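Local coordinates for protein histidinol-phosphatase (Listeria monocytogenes serotype 4b str. H7858, PDB 6NLR) that probably hydrolyses histidinol phosphate to histidinol and phosphate in histidine biosynthesis, using a trinuclear cobalt and manganese centre of the PHP fold, at residues A[22-27]-A[259-265]; A[1-5]-A[30-34]; A[104-109]-A[170-176]. All blocks are in the same frame, centred on the assembly; numbering follows the deposited sequence.

Interaction 1 (A[22-27]-A[259-265]); sequences EMVLKA and SHGVQDI. With MN (manganese (II) ion), chain D.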
loop_
_atom_site.group_PDB
_atom_site.type_symbol
_atom_site.label_atom_id
_atom_site.label_comp_id
_atom_site.label_asym_id
_atom_site.label_seq_id
_atom_site.Cartn_x
_atom_site.Cartn_y
_atom_site.Cartn_z
ATOM N N GLU A 22 -15.594 -14.641 3.322
ATOM C CA GLU A 22 -16.201 -14.667 1.958
ATOM C C GLU A 22 -15.112 -14.297 0.945
ATOM O O GLU A 22 -15.107 -14.834 -0.159
ATOM C CB GLU A 22 -17.435 -13.761 1.855
ATOM C CG GLU A 22 -18.584 -14.159 2.781
ATOM C CD GLU A 22 -18.995 -15.632 2.811
ATOM O OE1 GLU A 22 -19.402 -16.160 1.750
ATOM O OE2 GLU A 22 -18.915 -16.265 3.910
HETATM N N MSE A 23 -14.175 -13.419 1.339
HETATM C CA MSE A 23 -13.075 -13.043 0.460
HETATM C C MSE A 23 -12.146 -14.249 0.249
HETATM O O MSE A 23 -11.734 -14.540 -0.874
HETATM C CB MSE A 23 -12.342 -11.817 1.021
HETATM C CG MSE A 23 -13.231 -10.614 1.183
HETATM SE SE MSE A 23 -12.316 -9.141 2.078
HETATM C CE MSE A 23 -10.911 -8.768 0.773
ATOM N N VAL A 24 -11.864 -14.989 1.328
ATOM C CA VAL A 24 -10.977 -16.139 1.257
ATOM C C VAL A 24 -11.629 -17.226 0.397
ATOM O O VAL A 24 -10.930 -17.816 -0.438
ATOM C CB VAL A 24 -10.608 -16.626 2.670
ATOM C CG1 VAL A 24 -10.126 -18.076 2.692
ATOM C CG2 VAL A 24 -9.575 -15.695 3.290
ATOM N N LEU A 25 -12.931 -17.473 0.569
ATOM C CA LEU A 25 -13.664 -18.488 -0.231
ATOM C C LEU A 25 -13.586 -18.104 -1.715
ATOM O O LEU A 25 -13.424 -19.012 -2.562
ATOM C CB LEU A 25 -15.111 -18.608 0.260
ATOM C CG LEU A 25 -15.312 -19.403 1.556
ATOM C CD1 LEU A 25 -16.721 -19.180 2.137
ATOM C CD2 LEU A 25 -15.066 -20.898 1.314
ATOM N N LYS A 26 -13.685 -16.815 -2.037
ATOM C CA LYS A 26 -13.579 -16.348 -3.442
ATOM C C LYS A 26 -12.143 -16.566 -3.950
ATOM O O LYS A 26 -11.990 -17.022 -5.081
ATOM C CB LYS A 26 -13.973 -14.877 -3.580
ATOM C CG LYS A 26 -14.039 -14.384 -5.017
ATOM C CD LYS A 26 -15.159 -14.981 -5.791
ATOM C CE LYS A 26 -15.224 -14.454 -7.206
ATOM N NZ LYS A 26 -16.434 -14.980 -7.892
ATOM N N ALA A 27 -11.127 -16.239 -3.156
ATOM C CA ALA A 27 -9.715 -16.471 -3.540
ATOM C C ALA A 27 -9.522 -17.961 -3.857
ATOM O O ALA A 27 -8.865 -18.262 -4.875
ATOM C CB ALA A 27 -8.755 -15.961 -2.499
ATOM N N SER A 259 -7.585 -5.785 -2.166
ATOM C CA SER A 259 -9.035 -6.109 -2.077
ATOM C C SER A 259 -9.623 -5.539 -0.779
ATOM O O SER A 259 -9.029 -5.781 0.297
ATOM C CB SER A 259 -9.251 -7.593 -2.195
ATOM O OG SER A 259 -9.033 -8.024 -3.536
ATOM N N HIS A 260 -10.729 -4.801 -0.877
ATOM C CA HIS A 260 -11.504 -4.278 0.274
ATOM C C HIS A 260 -12.871 -4.974 0.345
ATOM O O HIS A 260 -13.706 -4.594 1.221
ATOM C CB HIS A 260 -11.580 -2.758 0.168
ATOM C CG HIS A 260 -10.302 -2.119 0.577
ATOM N ND1 HIS A 260 -9.160 -2.179 -0.185
ATOM C CD2 HIS A 260 -9.970 -1.420 1.683
ATOM C CE1 HIS A 260 -8.189 -1.528 0.415
ATOM N NE2 HIS A 260 -8.643 -1.064 1.562
ATOM N N GLY A 261 -13.062 -5.992 -0.497
ATOM C CA GLY A 261 -14.295 -6.781 -0.572
ATOM C C GLY A 261 -14.147 -7.941 -1.537
ATOM O O GLY A 261 -13.115 -8.020 -2.229
ATOM N N VAL A 262 -15.164 -8.795 -1.578
ATOM C CA VAL A 262 -15.232 -10.024 -2.413
ATOM C C VAL A 262 -15.069 -9.661 -3.895
ATOM O O VAL A 262 -14.373 -10.391 -4.605
ATOM C CB VAL A 262 -16.551 -10.770 -2.141
ATOM C CG1 VAL A 262 -16.730 -11.975 -3.056
ATOM C CG2 VAL A 262 -16.633 -11.197 -0.680
ATOM N N GLN A 263 -15.685 -8.571 -4.349
ATOM C CA GLN A 263 -15.741 -8.230 -5.792
ATOM C C GLN A 263 -14.338 -7.873 -6.284
ATOM O O GLN A 263 -14.101 -8.007 -7.464
ATOM C CB GLN A 263 -16.731 -7.095 -6.058
ATOM C CG GLN A 263 -18.187 -7.512 -5.869
ATOM C CD GLN A 263 -18.584 -8.754 -6.635
ATOM O OE1 GLN A 263 -18.652 -9.857 -6.076
ATOM N NE2 GLN A 263 -18.848 -8.580 -7.924
ATOM N N ASP A 264 -13.449 -7.448 -5.395
ATOM C CA ASP A 264 -12.068 -7.031 -5.744
ATOM C C ASP A 264 -11.157 -8.251 -5.928
ATOM O O ASP A 264 -10.081 -8.103 -6.521
ATOM C CB ASP A 264 -11.476 -6.164 -4.636
ATOM C CG ASP A 264 -12.146 -4.820 -4.451
ATOM O OD1 ASP A 264 -12.882 -4.382 -5.369
ATOM O OD2 ASP A 264 -11.894 -4.192 -3.397
ATOM N N ILE A 265 -11.499 -9.399 -5.349
ATOM C CA ILE A 265 -10.564 -10.561 -5.290
ATOM C C ILE A 265 -10.198 -10.969 -6.723
ATOM O O ILE A 265 -11.104 -11.114 -7.533
ATOM C CB ILE A 265 -11.166 -11.727 -4.477
ATOM C CG1 ILE A 265 -11.322 -11.350 -2.993
ATOM C CG2 ILE A 265 -10.343 -12.990 -4.654
ATOM C CD1 ILE A 265 -10.046 -11.309 -2.239
HETATM MN MN MN D . -7.592 0.497 2.640
#
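Met23, a selenomethionine on helix 20-29, reaches across to the loop 259-265 that follows strand 253-256. This is the packing of an outer helix on a metal-bearing loop in the TIM-barrel-like PHP fold. No hydrogen bond joins the two segments, so the contact rests on apolar packing.

The Met23 chain runs straight through chi2 and bends at its last torsion (chi3 63°), which brings CE in against the start of the loop. There CE sits 3.6 Å from Ser259 CB and about as far from Ser259 O, while SE passes beside the backbone of Gly261. Nearer the helix, Met23 CG lies 3.9 Å from Val262 CG2. The two methyls of Val262 divide their work: CG2 meets Glu22 CB at 3.7 Å, and CG1 lies against Lys26 CB. One turn on, Ile265 packs against the helix, with CD1 4.0 Å from Met23 CB and CG2 against the backbone N and CA of Ala27. Lys26 and Ile265 run antiparallel alongside each other, the lysine's CG against Ile265 CB and CG2; NZ leads away, to a long, weak ion pair with Glu29.

Polar bonds shape the loop from within and from its neighbours. Asp18 OD2 accepts from Val262 N, the OG of Ser259 pairs with Ser257, and Asp258 O holds His260 ND1. With ND1 thus engaged, the imidazole is probably fixed in rotation and presents NE2 to manganese, whose site His14 and His40 complete. The His260 ring also stacks on that of His8, a cobalt ligand.

Behind the metal ligand, Asp264 OD2 uses its anti lone pair to take the His260 N-H at 2.8 Å in an almost straight bond (173°).

Interaction 2 (A[1-5]-A[30-34]); sequences MKRDG and LDFDE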
loop_
_atom_site.group_PDB
_atom_site.type_symbol
_atom_site.label_atom_id
_atom_site.label_comp_id
_atom_site.label_asym_id
_atom_site.label_seq_id
_atom_site.Cartn_x
_atom_site.Cartn_y
_atom_site.Cartn_z
HETATM N N MSE A 1 2.629 -20.829 -9.348
HETATM C CA MSE A 1 1.964 -20.522 -8.036
HETATM C C MSE A 1 1.054 -19.316 -8.233
HETATM O O MSE A 1 1.136 -18.640 -9.252
HETATM C CB MSE A 1 2.983 -20.247 -6.920
HETATM C CG MSE A 1 3.901 -21.415 -6.586
HETATM SE SE MSE A 1 2.983 -23.157 -6.401
HETATM C CE MSE A 1 2.759 -24.107 -8.115
ATOM N N LYS A 2 0.180 -19.065 -7.259
ATOM C CA LYS A 2 -0.771 -17.978 -7.392
ATOM C C LYS A 2 -0.987 -17.299 -6.037
ATOM O O LYS A 2 -1.723 -17.822 -5.195
ATOM C CB LYS A 2 -2.066 -18.486 -8.020
ATOM C CG LYS A 2 -2.965 -17.371 -8.506
ATOM C CD LYS A 2 -3.993 -17.784 -9.548
ATOM C CE LYS A 2 -5.047 -16.705 -9.670
ATOM N NZ LYS A 2 -6.024 -16.998 -10.740
ATOM N N ARG A 3 -0.401 -16.121 -5.869
ATOM C CA ARG A 3 -0.287 -15.448 -4.563
ATOM C C ARG A 3 -0.885 -14.043 -4.653
ATOM O O ARG A 3 -0.549 -13.302 -5.603
ATOM C CB ARG A 3 1.189 -15.405 -4.175
ATOM C CG ARG A 3 1.460 -14.652 -2.891
ATOM C CD ARG A 3 2.912 -14.753 -2.455
ATOM N NE ARG A 3 3.078 -13.957 -1.243
ATOM C CZ ARG A 3 4.234 -13.487 -0.790
ATOM N NH1 ARG A 3 5.366 -13.749 -1.425
ATOM N NH2 ARG A 3 4.253 -12.753 0.312
ATOM N N ASP A 4 -1.692 -13.674 -3.662
ATOM C CA ASP A 4 -2.116 -12.273 -3.430
ATOM C C ASP A 4 -1.413 -11.806 -2.152
ATOM O O ASP A 4 -1.621 -12.419 -1.084
ATOM C CB ASP A 4 -3.645 -12.152 -3.416
ATOM C CG ASP A 4 -4.150 -10.713 -3.403
ATOM O OD1 ASP A 4 -3.322 -9.774 -3.166
ATOM O OD2 ASP A 4 -5.386 -10.521 -3.611
ATOM N N GLY A 5 -0.586 -10.769 -2.269
ATOM C CA GLY A 5 0.205 -10.248 -1.145
ATOM C C GLY A 5 -0.448 -9.055 -0.484
ATOM O O GLY A 5 0.205 -8.480 0.413
ATOM N N LEU A 30 -10.919 -18.879 -7.190
ATOM C CA LEU A 30 -10.066 -18.363 -8.298
ATOM C C LEU A 30 -8.670 -19.002 -8.249
ATOM O O LEU A 30 -7.765 -18.430 -8.886
ATOM C CB LEU A 30 -9.973 -16.830 -8.209
ATOM C CG LEU A 30 -11.297 -16.089 -8.376
ATOM C CD1 LEU A 30 -11.089 -14.584 -8.426
ATOM C CD2 LEU A 30 -12.031 -16.577 -9.627
ATOM N N ASP A 31 -8.476 -20.074 -7.473
ATOM C CA ASP A 31 -7.236 -20.904 -7.494
ATOM C C ASP A 31 -6.029 -20.171 -6.891
ATOM O O ASP A 31 -4.895 -20.523 -7.248
ATOM C CB ASP A 31 -6.892 -21.341 -8.923
ATOM C CG ASP A 31 -7.965 -22.218 -9.538
ATOM O OD1 ASP A 31 -8.372 -23.197 -8.868
ATOM O OD2 ASP A 31 -8.399 -21.906 -10.670
ATOM N N PHE A 32 -6.229 -19.206 -5.995
ATOM C CA PHE A 32 -5.096 -18.648 -5.215
ATOM C C PHE A 32 -4.606 -19.767 -4.293
ATOM O O PHE A 32 -5.464 -20.460 -3.775
ATOM C CB PHE A 32 -5.500 -17.372 -4.473
ATOM C CG PHE A 32 -5.518 -16.175 -5.386
ATOM C CD1 PHE A 32 -6.646 -15.884 -6.138
ATOM C CD2 PHE A 32 -4.377 -15.405 -5.561
ATOM C CE1 PHE A 32 -6.642 -14.819 -7.027
ATOM C CE2 PHE A 32 -4.372 -14.337 -6.445
ATOM C CZ PHE A 32 -5.504 -14.041 -7.172
ATOM N N ASP A 33 -3.300 -19.964 -4.132
ATOM C CA ASP A 33 -2.794 -20.919 -3.115
ATOM C C ASP A 33 -2.101 -20.155 -1.979
ATOM O O ASP A 33 -1.802 -20.782 -0.983
ATOM C CB ASP A 33 -1.918 -21.999 -3.740
ATOM C CG ASP A 33 -0.975 -21.463 -4.778
ATOM O OD1 ASP A 33 -0.173 -20.588 -4.393
ATOM O OD2 ASP A 33 -1.102 -21.880 -5.968
ATOM N N GLU A 34 -1.925 -18.839 -2.081
ATOM C CA GLU A 34 -1.257 -18.046 -1.022
ATOM C C GLU A 34 -1.890 -16.659 -0.959
ATOM O O GLU A 34 -2.169 -16.074 -2.019
ATOM C CB GLU A 34 0.232 -17.990 -1.302
ATOM C CG GLU A 34 1.031 -17.506 -0.133
ATOM C CD GLU A 34 2.528 -17.696 -0.299
ATOM O OE1 GLU A 34 2.923 -18.178 -1.345
ATOM O OE2 GLU A 34 3.279 -17.338 0.621
#
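Lys2 stretches its side chain across the Phe32 ring. Lys2 CE stands over one face of the Phe32 ring, displaced toward the rim and 3.8 Å from its centroid, in a CH-pi contact. CG lies anti to the backbone N (chi1 -166°) and the rest of the chain is extended, so that Lys2 NZ bonds to Leu30 O at 2.9 Å, almost in line with the carbonyl. Carried past the ring, the ammonium keeps an off-centre cation-pi contact with Phe32. The carbonyl it finds belongs to the residue just past helix 20-29, where Asp31, with positive phi, is the C-prime residue of a Schellman motif.

Asp4 approaches the same ring from strand 3-7, its CB 3.8 Å from Phe32 CE2, while its carboxylate turns to Ser257 OG and His6 N.

Between these side chains the backbones pair as parallel strands: Arg3 bridges Glu34 where strand 34-40 begins beside strand 3-7, which also bonds through Gly5 to Tyr255 of strand 253-256. With helix 20-29 in between, this is a beta-alpha-beta unit of the PHP fold. Lys2 O is gripped twice, by Asp33 N in the carbonyl plane at 2.9 Å and by Glu34 N, tilted from that plane, at 3.3 Å. Asp4 N returns a bond to Glu34 O.

Arg3 and Glu34 leave the sheet side by side, pointing the same way, with guanidinium and carboxylate planes only 15° apart. Glu34 OE2 lies over a guanidinium face, 3.9 Å from Arg3 NE, so this long salt bridge works through charge alone. Both have other partners: Arg3 NH2 a salt bridge with Asp117, Glu34 OE2 a hydrogen bond with His89. At the chain start, Asp33 OD1 meets Lys2 N on its syn side, 3.3 Å away and 24° out of the carboxylate plane.

Interaction 3 (A[104-109]-A[170-176]); sequences TRDFLN and DLGLFKP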
loop_
_atom_site.group_PDB
_atom_site.type_symbol
_atom_site.label_atom_id
_atom_site.label_comp_id
_atom_site.label_asym_id
_atom_site.label_seq_id
_atom_site.Cartn_x
_atom_site.Cartn_y
_atom_site.Cartn_z
ATOM N N THR A 104 6.313 4.007 14.860
ATOM C CA THR A 104 6.165 2.854 13.950
ATOM C C THR A 104 7.064 1.709 14.436
ATOM O O THR A 104 6.602 0.568 14.460
ATOM C CB THR A 104 6.434 3.285 12.506
ATOM O OG1 THR A 104 5.569 4.389 12.229
ATOM C CG2 THR A 104 6.224 2.154 11.525
ATOM N N ARG A 105 8.295 2.027 14.823
ATOM C CA ARG A 105 9.301 1.064 15.341
ATOM C C ARG A 105 8.729 0.398 16.603
ATOM O O ARG A 105 8.823 -0.841 16.704
ATOM C CB ARG A 105 10.649 1.772 15.573
ATOM C CG ARG A 105 11.778 0.867 16.052
ATOM C CD ARG A 105 13.060 1.614 16.396
ATOM N NE ARG A 105 13.432 2.506 15.319
ATOM C CZ ARG A 105 13.387 3.840 15.361
ATOM N NH1 ARG A 105 13.024 4.486 16.461
ATOM N NH2 ARG A 105 13.725 4.532 14.287
ATOM N N ASP A 106 8.163 1.178 17.534
ATOM C CA ASP A 106 7.593 0.635 18.798
ATOM C C ASP A 106 6.419 -0.286 18.463
ATOM O O ASP A 106 6.316 -1.349 19.066
ATOM C CB ASP A 106 7.166 1.749 19.749
ATOM C CG ASP A 106 8.333 2.520 20.352
ATOM O OD1 ASP A 106 9.501 2.101 20.149
ATOM O OD2 ASP A 106 8.063 3.547 21.019
ATOM N N PHE A 107 5.579 0.092 17.501
ATOM C CA PHE A 107 4.400 -0.712 17.100
ATOM C C PHE A 107 4.898 -2.050 16.524
ATOM O O PHE A 107 4.404 -3.126 16.920
ATOM C CB PHE A 107 3.515 0.051 16.109
ATOM C CG PHE A 107 2.424 -0.810 15.527
ATOM C CD1 PHE A 107 1.212 -0.956 16.177
ATOM C CD2 PHE A 107 2.634 -1.526 14.362
ATOM C CE1 PHE A 107 0.227 -1.786 15.664
ATOM C CE2 PHE A 107 1.639 -2.336 13.833
ATOM C CZ PHE A 107 0.449 -2.474 14.498
ATOM N N LEU A 108 5.859 -1.989 15.601
ATOM C CA LEU A 108 6.381 -3.204 14.928
ATOM C C LEU A 108 7.110 -4.095 15.941
ATOM O O LEU A 108 6.928 -5.320 15.861
ATOM C CB LEU A 108 7.291 -2.769 13.783
ATOM C CG LEU A 108 6.575 -2.160 12.584
ATOM C CD1 LEU A 108 7.584 -1.562 11.607
ATOM C CD2 LEU A 108 5.748 -3.217 11.892
ATOM N N ASN A 109 7.898 -3.523 16.855
ATOM C CA ASN A 109 8.575 -4.328 17.906
ATOM C C ASN A 109 7.516 -5.009 18.783
ATOM O O ASN A 109 7.753 -6.153 19.182
ATOM C CB ASN A 109 9.575 -3.519 18.740
ATOM C CG ASN A 109 10.835 -3.151 17.971
ATOM O OD1 ASN A 109 11.547 -2.243 18.379
ATOM N ND2 ASN A 109 11.146 -3.837 16.882
ATOM N N ASP A 170 15.060 2.826 9.448
ATOM C CA ASP A 170 15.309 1.775 10.468
ATOM C C ASP A 170 14.031 1.642 11.302
ATOM O O ASP A 170 13.842 2.453 12.214
ATOM C CB ASP A 170 16.538 2.141 11.318
ATOM C CG ASP A 170 16.614 1.436 12.668
ATOM O OD1 ASP A 170 16.010 0.335 12.793
ATOM O OD2 ASP A 170 17.253 2.000 13.609
ATOM N N LEU A 171 13.182 0.657 11.015
ATOM C CA LEU A 171 11.933 0.415 11.784
ATOM C C LEU A 171 12.053 -0.923 12.525
ATOM O O LEU A 171 11.025 -1.538 12.896
ATOM C CB LEU A 171 10.749 0.456 10.820
ATOM C CG LEU A 171 10.574 1.802 10.092
ATOM C CD1 LEU A 171 9.421 1.765 9.117
ATOM C CD2 LEU A 171 10.389 2.955 11.077
ATOM N N GLY A 172 13.287 -1.352 12.754
ATOM C CA GLY A 172 13.613 -2.555 13.540
ATOM C C GLY A 172 13.464 -3.840 12.719
ATOM O O GLY A 172 13.231 -3.763 11.500
ATOM N N LEU A 173 13.543 -4.979 13.392
ATOM C CA LEU A 173 13.616 -6.324 12.780
ATOM C C LEU A 173 12.327 -6.632 12.022
ATOM O O LEU A 173 12.407 -7.368 11.027
ATOM C CB LEU A 173 13.836 -7.331 13.912
ATOM C CG LEU A 173 13.854 -8.800 13.510
ATOM C CD1 LEU A 173 14.873 -9.074 12.397
ATOM C CD2 LEU A 173 14.150 -9.642 14.732
ATOM N N PHE A 174 11.179 -6.121 12.477
ATOM C CA PHE A 174 9.842 -6.496 11.947
ATOM C C PHE A 174 9.361 -5.502 10.876
ATOM O O PHE A 174 8.221 -5.621 10.449
ATOM C CB PHE A 174 8.859 -6.659 13.105
ATOM C CG PHE A 174 9.287 -7.727 14.077
ATOM C CD1 PHE A 174 9.121 -9.075 13.776
ATOM C CD2 PHE A 174 9.881 -7.393 15.291
ATOM C CE1 PHE A 174 9.525 -10.052 14.677
ATOM C CE2 PHE A 174 10.276 -8.373 16.190
ATOM C CZ PHE A 174 10.109 -9.701 15.874
ATOM N N LYS A 175 10.212 -4.569 10.425
ATOM C CA LYS A 175 9.895 -3.702 9.263
ATOM C C LYS A 175 9.498 -4.595 8.090
ATOM O O LYS A 175 10.185 -5.553 7.758
ATOM C CB LYS A 175 11.085 -2.830 8.868
ATOM C CG LYS A 175 10.799 -1.846 7.752
ATOM C CD LYS A 175 12.035 -1.169 7.288
ATOM C CE LYS A 175 11.768 -0.232 6.124
ATOM N NZ LYS A 175 13.030 0.383 5.641
ATOM N N PRO A 176 8.360 -4.326 7.434
ATOM C CA PRO A 176 8.035 -5.001 6.185
ATOM C C PRO A 176 9.162 -4.828 5.163
ATOM O O PRO A 176 9.838 -3.808 5.183
ATOM C CB PRO A 176 6.790 -4.264 5.689
ATOM C CG PRO A 176 6.160 -3.762 6.965
ATOM C CD PRO A 176 7.323 -3.383 7.866
HETATM O O HOH W 1 13.509 -4.559 16.218
#
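Asp170 O is gripped by two nitrogens of Arg105, NH2 at 2.9 Å and NE at 3.1 Å. The guanidinium comes side-on with the oxygen close to its plane, NH2 nearly in line with the carbonyl and NE tilted 34° from the carbonyl plane. A bend at chi3 (-50°) turns the group there, and Asp102 holds NH1 in a salt bridge. The Asp170 carboxylate turns back on its own loop: OD1 accepts from Gly172 N at 3.2 Å in an Asx turn.

One turn further along the helix, Leu108 points toward the loop. Its CD1 packs 3.8 Å from Leu171 CB and also reaches Pro176 CD, while Leu108 O lies 3.6 Å from Phe174 CB. Asn109 sets its amide at the edge of the Phe174 ring, the planes 76° apart, and a water joins the two segments, accepting from Leu173 N and, weakly, from Asn109 ND2.

The type I turn 172-175 and its flanks thus lie against helix 101-111, with Val94 and Leu120 of the mixed sheet beneath: an alpha-beta connecting loop packed on a helix that covers the sheet of the TIM-barrel-like PHP fold.

Interactions 1 and 2 are neighbours, their centres about 12 Å apart, and both adjoin helix 20-29: interaction 1 uses its flank, interaction 2 the loop leaving its C-terminal end for strand 34-40. They touch where Ala27 O probably accepts from Phe32 N and where Leu30 packs on Ile265. Interaction 3 stands apart, its centre about 29 Å from that of interaction 1 and 27 Å from that of interaction 2, on helix 101-111. Along the chain the segments of 1 and 2 alternate; interaction 2 closes before 3 opens, and 3 is nested inside the loop closed by 1. Interaction 1 packs the late loop that carries His260, a manganese ligand, against the first helix.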